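Local coordinates for protein alpha-fucosidase (Bifidobacterium bifidum, PDB 2EAB) that probably cleaves alpha-1,2-linked L-fucose from glycans, being the catalytic part of a much longer glycoside hydrolase, at residues E517-S522 with V818-N822; T840-G844 with T886-T890; M779-S785 with N797-P803. All blocks are in the same frame, centred on the assembly; numbering follows the deposited sequence.

Interaction 1: E517-S522 with V818-N822; sequences EAYEYS and VARGN. With EDO (1,2-ethanediol), chain I; EDO (1,2-ethanediol), chain G.
Y521, following on from helix 507-520, and R820 come within 4.3 Å (CA to CA), and G821 N makes a nearly straight hydrogen bond (170°) to E520 O. The side chain of R820, straight from CG to NE (chi2 176°), lies beside that of E520, pointing the same way. R820 CG sits over the centre of the Y521 ring, 3.8 Å from the centroid, as a CH-pi contact; farther out, Y521 OH rests over one guanidinium face, and V818 CG1 packs on Y521 CD1. Along the guanidinium edge, R820 NE bonds E520 OE1 at 2.8 Å and R820 NH2 bonds E517 OE2 at 2.7 Å. Both salt bridges reach the carboxylates from above their planes. An ethanediol joins R820 NH2, Y521 OH and E517 OE1. N822 ND2 gives a bond of 2.9 Å to S522 O. A leucine in place of R820 would probably leave the carboxylates of E517 and E520 without their shared positive mate. E520 is a calcium ligand in a crystal structure of this protein, though that ion is absent from this chain, where both glutamates hold a Tris amine. This is consistent with an arginine from the C-terminal region holding two acidic groups where they would probably favour a cation.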
loop_
_atom_site.group_PDB
_atom_site.type_symbol
_atom_site.label_atom_id
_atom_site.label_comp_id
_atom_site.label_asym_id
_atom_site.label_seq_id
_atom_site.Cartn_x
_atom_site.Cartn_y
_atom_site.Cartn_z
ATOM N N GLU A 517 7.722 4.960 9.776
ATOM C CA GLU A 517 8.707 4.993 8.697
ATOM C C GLU A 517 8.783 6.348 7.997
ATOM O O GLU A 517 9.837 6.717 7.484
ATOM C CB GLU A 517 8.460 3.877 7.687
ATOM C CG GLU A 517 8.706 2.499 8.261
ATOM C CD GLU A 517 9.271 1.522 7.263
ATOM O OE1 GLU A 517 8.973 1.645 6.055
ATOM O OE2 GLU A 517 10.024 0.624 7.690
ATOM N N ALA A 518 7.684 7.099 7.983
ATOM C CA ALA A 518 7.723 8.442 7.413
ATOM C C ALA A 518 8.762 9.302 8.120
ATOM O O ALA A 518 9.428 10.122 7.479
ATOM C CB ALA A 518 6.356 9.092 7.468
ATOM N N TYR A 519 8.898 9.115 9.432
ATOM C CA TYR A 519 9.961 9.770 10.181
ATOM C C TYR A 519 11.330 9.117 9.962
ATOM O O TYR A 519 12.325 9.818 9.740
ATOM C CB TYR A 519 9.648 9.863 11.680
ATOM C CG TYR A 519 10.769 10.541 12.424
ATOM C CD1 TYR A 519 11.047 11.885 12.187
ATOM C CD2 TYR A 519 11.586 9.846 13.313
ATOM C CE1 TYR A 519 12.084 12.536 12.827
ATOM C CE2 TYR A 519 12.649 10.503 13.970
ATOM C CZ TYR A 519 12.871 11.845 13.711
ATOM O OH TYR A 519 13.893 12.520 14.336
ATOM N N GLU A 520 11.396 7.787 10.020
ATOM C CA GLU A 520 12.675 7.086 9.834
ATOM C C GLU A 520 13.400 7.552 8.585
ATOM O O GLU A 520 14.610 7.777 8.603
ATOM C CB GLU A 520 12.465 5.598 9.635
ATOM C CG GLU A 520 12.147 4.792 10.839
ATOM C CD GLU A 520 12.027 3.322 10.480
ATOM O OE1 GLU A 520 11.635 3.027 9.328
ATOM O OE2 GLU A 520 12.313 2.460 11.332
ATOM N N TYR A 521 12.664 7.644 7.481
ATOM C CA TYR A 521 13.263 7.934 6.191
ATOM C C TYR A 521 13.461 9.433 5.918
ATOM O O TYR A 521 14.153 9.794 4.960
ATOM C CB TYR A 521 12.422 7.320 5.077
ATOM C CG TYR A 521 12.581 5.832 4.845
ATOM C CD1 TYR A 521 13.503 5.351 3.917
ATOM C CD2 TYR A 521 11.769 4.908 5.504
ATOM C CE1 TYR A 521 13.626 3.995 3.659
ATOM C CE2 TYR A 521 11.884 3.542 5.244
ATOM C CZ TYR A 521 12.815 3.099 4.318
ATOM O OH TYR A 521 12.939 1.760 4.043
ATOM N N SER A 522 12.869 10.303 6.740
ATOM C CA SER A 522 12.955 11.749 6.504
ATOM C C SER A 522 13.742 12.534 7.547
ATOM O O SER A 522 14.425 13.508 7.207
ATOM C CB SER A 522 11.556 12.357 6.411
ATOM O OG SER A 522 10.920 12.333 7.680
ATOM N N VAL A 818 16.023 5.353 -1.292
ATOM C CA VAL A 818 16.211 6.072 -0.042
ATOM C C VAL A 818 16.416 5.079 1.089
ATOM O O VAL A 818 15.699 4.066 1.187
ATOM C CB VAL A 818 15.030 7.034 0.268
ATOM C CG1 VAL A 818 15.354 7.912 1.468
ATOM C CG2 VAL A 818 14.722 7.912 -0.932
ATOM N N ALA A 819 17.416 5.374 1.920
ATOM C CA ALA A 819 17.709 4.617 3.127
ATOM C C ALA A 819 17.278 5.387 4.363
ATOM O O ALA A 819 17.266 6.624 4.379
ATOM C CB ALA A 819 19.195 4.307 3.201
ATOM N N ARG A 820 16.930 4.638 5.399
ATOM C CA ARG A 820 16.615 5.221 6.692
ATOM C C ARG A 820 17.754 6.130 7.170
ATOM O O ARG A 820 18.934 5.876 6.899
ATOM C CB ARG A 820 16.294 4.121 7.699
ATOM C CG ARG A 820 14.964 3.445 7.386
ATOM C CD ARG A 820 14.693 2.285 8.319
ATOM N NE ARG A 820 13.521 1.493 7.944
ATOM C CZ ARG A 820 13.544 0.511 7.046
ATOM N NH1 ARG A 820 14.673 0.218 6.407
ATOM N NH2 ARG A 820 12.438 -0.176 6.786
ATOM N N GLY A 821 17.388 7.211 7.851
ATOM C CA GLY A 821 18.334 8.283 8.171
ATOM C C GLY A 821 18.336 9.378 7.118
ATOM O O GLY A 821 18.962 10.431 7.301
ATOM N N ASN A 822 17.618 9.127 6.024
ATOM C CA ASN A 822 17.461 10.052 4.902
ATOM C C ASN A 822 18.743 10.206 4.094
ATOM O O ASN A 822 19.374 11.278 4.061
ATOM C CB ASN A 822 16.885 11.409 5.333
ATOM C CG ASN A 822 16.217 12.136 4.187
ATOM O OD1 ASN A 822 16.358 11.749 3.024
ATOM N ND2 ASN A 822 15.481 13.188 4.503
HETATM C C1 EDO I . 15.863 9.069 12.287
HETATM O O1 EDO I . 15.046 7.863 12.163
HETATM C C2 EDO I . 15.024 9.969 11.320
HETATM O O2 EDO I . 16.094 10.028 10.001
HETATM C C1 EDO G . 10.533 -2.511 4.783
HETATM O O1 EDO G . 12.039 -2.361 4.765
HETATM C C2 EDO G . 9.968 -1.332 3.898
HETATM O O2 EDO G . 10.438 -0.093 4.484
#

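Interaction 2: T840-G844 with T886-T890; sequences TSNKG and TTAGT
Two backbone hydrogen bonds tie S841 to the opposing segment: S841 N donates to T890 O at 2.9 Å, and S841 O accepts from G889 N at 2.8 Å. Residues T887 to T890 form a type II beta turn, closed by T890 N bonding to T887 O. G889 occupies its third position with a positive phi, where any side chain would collide with the carbonyl oxygen of A888. Weaker CA-H...O contacts reinforce the pairing, with A888 CA 3.3 Å from S841 O and T840 CA 3.5 Å from T890 O. Among the hydroxyls, S841 OG and T886 OG1 lie 2.7 Å apart. S841 points OG directly away from its backbone N (chi1 -179°) and T886 holds OG1 between its backbone N and carbonyl carbon (chi1 74°), which brings the two oxygens together; T886 OG1 is also bonded to K845 O. Packing completes the contact: A888 CB lies 3.6 Å from N842 O, and G844 CA approaches A888 N at 3.5 Å, too near for a side chain on G844 to fit easily. Strands 833-841 and 890-896 are neighbours in the seven-stranded antiparallel sheet of the C-terminal region, and the turn leads into the second of them. Two backbone bonds and a close pair of hydroxyls supply the polar links, so this surface join probably relies on their directions as well as on the packing of A888 and G844.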
loop_
_atom_site.group_PDB
_atom_site.type_symbol
_atom_site.label_atom_id
_atom_site.label_comp_id
_atom_site.label_asym_id
_atom_site.label_seq_id
_atom_site.Cartn_x
_atom_site.Cartn_y
_atom_site.Cartn_z
ATOM N N THR A 840 23.983 10.137 -0.965
ATOM C CA THR A 840 23.677 11.535 -0.721
ATOM C C THR A 840 23.085 11.661 0.671
ATOM O O THR A 840 22.015 11.110 0.953
ATOM C CB THR A 840 22.676 12.087 -1.749
ATOM O OG1 THR A 840 23.161 11.839 -3.075
ATOM C CG2 THR A 840 22.477 13.583 -1.546
ATOM N N SER A 841 23.780 12.367 1.555
ATOM C CA SER A 841 23.258 12.587 2.893
ATOM C C SER A 841 22.310 13.774 2.868
ATOM O O SER A 841 22.728 14.902 2.617
ATOM C CB SER A 841 24.388 12.863 3.874
ATOM O OG SER A 841 23.853 13.048 5.169
ATOM N N ASN A 842 21.027 13.522 3.113
ATOM C CA ASN A 842 20.033 14.594 3.057
ATOM C C ASN A 842 19.842 15.321 4.388
ATOM O O ASN A 842 19.332 16.450 4.420
ATOM C CB ASN A 842 18.698 14.070 2.523
ATOM C CG ASN A 842 18.837 13.414 1.164
ATOM O OD1 ASN A 842 18.356 12.297 0.940
ATOM N ND2 ASN A 842 19.509 14.095 0.252
ATOM N N LYS A 843 20.269 14.686 5.479
ATOM C CA LYS A 843 20.089 15.252 6.814
ATOM C C LYS A 843 21.372 15.356 7.642
ATOM O O LYS A 843 21.330 15.828 8.773
ATOM C CB LYS A 843 19.013 14.481 7.591
ATOM C CG LYS A 843 17.598 14.601 7.015
ATOM C CD LYS A 843 17.007 16.004 7.143
ATOM C CE LYS A 843 16.421 16.234 8.523
ATOM N NZ LYS A 843 15.568 17.454 8.562
ATOM N N GLY A 844 22.502 14.914 7.092
ATOM C CA GLY A 844 23.788 15.002 7.792
ATOM C C GLY A 844 23.995 13.987 8.904
ATOM O O GLY A 844 24.844 14.183 9.779
ATOM N N THR A 886 28.830 12.802 7.856
ATOM C CA THR A 886 28.325 13.424 6.643
ATOM C C THR A 886 27.782 14.814 6.928
ATOM O O THR A 886 27.557 15.195 8.082
ATOM C CB THR A 886 27.202 12.603 5.959
ATOM O OG1 THR A 886 25.993 12.717 6.713
ATOM C CG2 THR A 886 27.584 11.140 5.779
ATOM N N THR A 887 27.576 15.559 5.850
ATOM C CA THR A 887 26.950 16.867 5.907
ATOM C C THR A 887 25.784 16.882 4.937
ATOM O O THR A 887 25.911 16.421 3.799
ATOM C CB THR A 887 27.937 17.975 5.532
ATOM O OG1 THR A 887 28.438 17.751 4.211
ATOM C CG2 THR A 887 29.086 17.980 6.501
ATOM N N ALA A 888 24.651 17.405 5.397
ATOM C CA ALA A 888 23.444 17.486 4.577
ATOM C C ALA A 888 23.729 18.204 3.264
ATOM O O ALA A 888 24.321 19.294 3.260
ATOM C CB ALA A 888 22.338 18.195 5.341
ATOM N N GLY A 889 23.325 17.583 2.157
ATOM C CA GLY A 889 23.518 18.144 0.822
ATOM C C GLY A 889 24.692 17.555 0.061
ATOM O O GLY A 889 24.827 17.778 -1.144
ATOM N N THR A 890 25.533 16.792 0.756
ATOM C CA THR A 890 26.748 16.239 0.157
ATOM C C THR A 890 26.556 14.793 -0.301
ATOM O O THR A 890 25.916 13.992 0.387
ATOM C CB THR A 890 27.949 16.360 1.127
ATOM O OG1 THR A 890 28.110 17.731 1.515
ATOM C CG2 THR A 890 29.244 15.884 0.476
#

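Interaction 3: M779-S785 with N797-P803; sequences MLLQSNS and NYTNILP
Q782 carries CG anti to its carbonyl carbon (chi1 -77°) and stays extended beyond it, which lays its amide across the P803 ring, with Q782 NE2 3.4 Å from P803 CG. The same NE2 is bonded to E778 O and A733 O, fixing the amide on the proline. At the other end, Y798 has CG between its backbone N and carbonyl carbon (chi1 66°), which brings the ring beside S785, with Y798 CE2 3.7 Å from S785 CB. Both hydroxyls, Y798 OH and S785 OG, bond to D695 OD2, a shared acceptor. Water 2, over the centre of the Y798 ring, accepts from S785 N and donates to Y798 O. The backbones between these ends pair as antiparallel strands: strand 781-782, leaving helix 767-780 directly, is the outermost strand of a five-stranded mixed sheet, and 799-801 is its neighbour. Q782 and N800 form a hydrogen-bonded pair, N800 N to Q782 O at 2.7 Å and Q782 N to N800 O at 3.0 Å; L781 and I801 form the non-hydrogen-bonded pair beside it. On the face that carries L781 and I801, L781 CD1 meets T799 CG2 at 3.8 Å, and residues of strands 812-819 and 823-830 pack on this side. Nearer the helix, L802 N bonds L780 O, while the methyls L780 CD2 and L802 CD2 meet at 3.8 Å beside W829. P803 CD closes on M779 O. Beyond S783 the pairing gives way to weaker links, N797 N making only a weak bond to S785 O. Water 1 donates to N784 O and N797 OD1, and N797 ND2 bonds a Tris molecule.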
loop_
_atom_site.group_PDB
_atom_site.type_symbol
_atom_site.label_atom_id
_atom_site.label_comp_id
_atom_site.label_asym_id
_atom_site.label_seq_id
_atom_site.Cartn_x
_atom_site.Cartn_y
_atom_site.Cartn_z
ATOM N N MET A 779 15.968 -6.037 -2.189
ATOM C CA MET A 779 17.086 -6.794 -2.759
ATOM C C MET A 779 18.322 -5.926 -2.955
ATOM O O MET A 779 19.452 -6.384 -2.765
ATOM C CB MET A 779 16.694 -7.447 -4.080
ATOM C CG MET A 779 15.865 -8.707 -3.902
ATOM S SD MET A 779 15.758 -9.696 -5.395
ATOM C CE MET A 779 14.382 -8.823 -6.100
ATOM N N LEU A 780 18.093 -4.671 -3.331
ATOM C CA LEU A 780 19.179 -3.768 -3.700
ATOM C C LEU A 780 19.663 -2.893 -2.552
ATOM O O LEU A 780 20.802 -2.411 -2.579
ATOM C CB LEU A 780 18.769 -2.900 -4.890
ATOM C CG LEU A 780 18.265 -3.664 -6.118
ATOM C CD1 LEU A 780 17.848 -2.682 -7.195
ATOM C CD2 LEU A 780 19.312 -4.640 -6.652
ATOM N N LEU A 781 18.810 -2.704 -1.547
ATOM C CA LEU A 781 19.098 -1.808 -0.434
ATOM C C LEU A 781 18.275 -2.201 0.777
ATOM O O LEU A 781 17.051 -2.322 0.681
ATOM C CB LEU A 781 18.772 -0.359 -0.821
ATOM C CG LEU A 781 18.839 0.675 0.307
ATOM C CD1 LEU A 781 20.269 0.858 0.810
ATOM C CD2 LEU A 781 18.264 2.000 -0.141
ATOM N N GLN A 782 18.933 -2.401 1.911
ATOM C CA GLN A 782 18.227 -2.533 3.180
ATOM C C GLN A 782 18.779 -1.505 4.147
ATOM O O GLN A 782 19.936 -1.089 4.026
ATOM C CB GLN A 782 18.340 -3.957 3.733
ATOM C CG GLN A 782 17.400 -4.920 3.011
ATOM C CD GLN A 782 17.709 -6.389 3.232
ATOM O OE1 GLN A 782 18.169 -6.791 4.303
ATOM N NE2 GLN A 782 17.441 -7.204 2.216
ATOM N N SER A 783 17.959 -1.083 5.104
ATOM C CA SER A 783 18.407 -0.082 6.064
ATOM C C SER A 783 17.712 -0.199 7.416
ATOM O O SER A 783 17.674 0.765 8.176
ATOM C CB SER A 783 18.261 1.335 5.487
ATOM O OG SER A 783 16.907 1.668 5.222
ATOM N N ASN A 784 17.186 -1.385 7.715
ATOM C CA ASN A 784 16.392 -1.593 8.925
ATOM C C ASN A 784 17.135 -2.260 10.069
ATOM O O ASN A 784 16.602 -2.342 11.179
ATOM C CB ASN A 784 15.173 -2.458 8.612
ATOM C CG ASN A 784 15.554 -3.894 8.311
ATOM O OD1 ASN A 784 16.230 -4.160 7.320
ATOM N ND2 ASN A 784 15.145 -4.820 9.167
ATOM N N SER A 785 18.334 -2.769 9.818
ATOM C CA SER A 785 18.992 -3.580 10.834
ATOM C C SER A 785 19.934 -2.777 11.721
ATOM O O SER A 785 20.174 -1.594 11.480
ATOM C CB SER A 785 19.707 -4.767 10.199
ATOM O OG SER A 785 20.049 -5.713 11.191
ATOM N N ASN A 797 20.097 1.141 11.983
ATOM C CA ASN A 797 19.614 1.486 10.650
ATOM C C ASN A 797 20.757 1.764 9.680
ATOM O O ASN A 797 20.717 2.717 8.907
ATOM C CB ASN A 797 18.611 2.649 10.714
ATOM C CG ASN A 797 17.335 2.266 11.434
ATOM O OD1 ASN A 797 17.110 1.093 11.715
ATOM N ND2 ASN A 797 16.496 3.250 11.732
ATOM N N TYR A 798 21.779 0.914 9.720
ATOM C CA TYR A 798 22.904 1.069 8.810
ATOM C C TYR A 798 22.450 0.825 7.372
ATOM O O TYR A 798 21.509 0.054 7.116
ATOM C CB TYR A 798 24.076 0.152 9.201
ATOM C CG TYR A 798 23.810 -1.334 9.059
ATOM C CD1 TYR A 798 24.052 -1.990 7.853
ATOM C CD2 TYR A 798 23.347 -2.087 10.133
ATOM C CE1 TYR A 798 23.820 -3.356 7.709
ATOM C CE2 TYR A 798 23.112 -3.457 10.002
ATOM C CZ TYR A 798 23.346 -4.077 8.785
ATOM O OH TYR A 798 23.123 -5.426 8.619
ATOM N N THR A 799 23.108 1.512 6.447
ATOM C CA THR A 799 22.818 1.411 5.027
ATOM C C THR A 799 23.473 0.153 4.480
ATOM O O THR A 799 24.697 0.026 4.528
ATOM C CB THR A 799 23.371 2.641 4.286
ATOM O OG1 THR A 799 22.882 3.834 4.906
ATOM C CG2 THR A 799 22.987 2.631 2.814
ATOM N N ASN A 800 22.664 -0.768 3.960
ATOM C CA ASN A 800 23.152 -2.054 3.479
ATOM C C ASN A 800 22.980 -2.156 1.972
ATOM O O ASN A 800 21.861 -2.309 1.469
ATOM C CB ASN A 800 22.435 -3.195 4.209
ATOM C CG ASN A 800 23.027 -4.556 3.908
ATOM O OD1 ASN A 800 23.890 -4.696 3.036
ATOM N ND2 ASN A 800 22.557 -5.570 4.629
ATOM N N ILE A 801 24.103 -2.048 1.266
ATOM C CA ILE A 801 24.149 -2.043 -0.187
ATOM C C ILE A 801 24.141 -3.468 -0.745
ATOM O O ILE A 801 24.974 -4.301 -0.375
ATOM C CB ILE A 801 25.420 -1.299 -0.682
ATOM C CG1 ILE A 801 25.483 0.134 -0.128
ATOM C CG2 ILE A 801 25.542 -1.339 -2.203
ATOM C CD1 ILE A 801 24.328 1.044 -0.536
ATOM N N LEU A 802 23.194 -3.721 -1.648
ATOM C CA LEU A 802 23.057 -5.003 -2.352
ATOM C C LEU A 802 22.998 -6.211 -1.407
ATOM O O LEU A 802 23.796 -7.140 -1.524
ATOM C CB LEU A 802 24.158 -5.159 -3.413
ATOM C CG LEU A 802 24.159 -4.088 -4.508
ATOM C CD1 LEU A 802 25.391 -4.226 -5.387
ATOM C CD2 LEU A 802 22.885 -4.126 -5.354
ATOM N N PRO A 803 22.052 -6.191 -0.451
ATOM C CA PRO A 803 21.949 -7.253 0.554
ATOM C C PRO A 803 21.408 -8.590 0.040
ATOM O O PRO A 803 21.631 -9.615 0.672
ATOM C CB PRO A 803 20.979 -6.661 1.576
ATOM C CG PRO A 803 20.115 -5.757 0.756
ATOM C CD PRO A 803 21.040 -5.139 -0.239
HETATM O O HOH W 1 14.825 -0.140 11.533
HETATM O O HOH W 2 20.162 -2.382 7.621
#

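Interaction 3 nests within the loop closed by interaction 1, centres 12 Å apart, with S783 OG making a probable hydrogen bond of 3.0 Å to R820 N. Interactions 1 and 2, centres 13 Å apart, touch through N822 O and N842 N (2.9 Å), with K843 CG packing on S522 O. Interactions 2 and 3 keep about 8 Å between nearest atoms. Interactions 1 and 3 probably border one pocket, where Tris binds: the side chain of N797 is about 4 Å from that of E520, and that of N784 about 4 Å from that of D690, another calcium ligand seen for this protein. In interaction 2 the side chain of K843 is about 11 Å from that of E520.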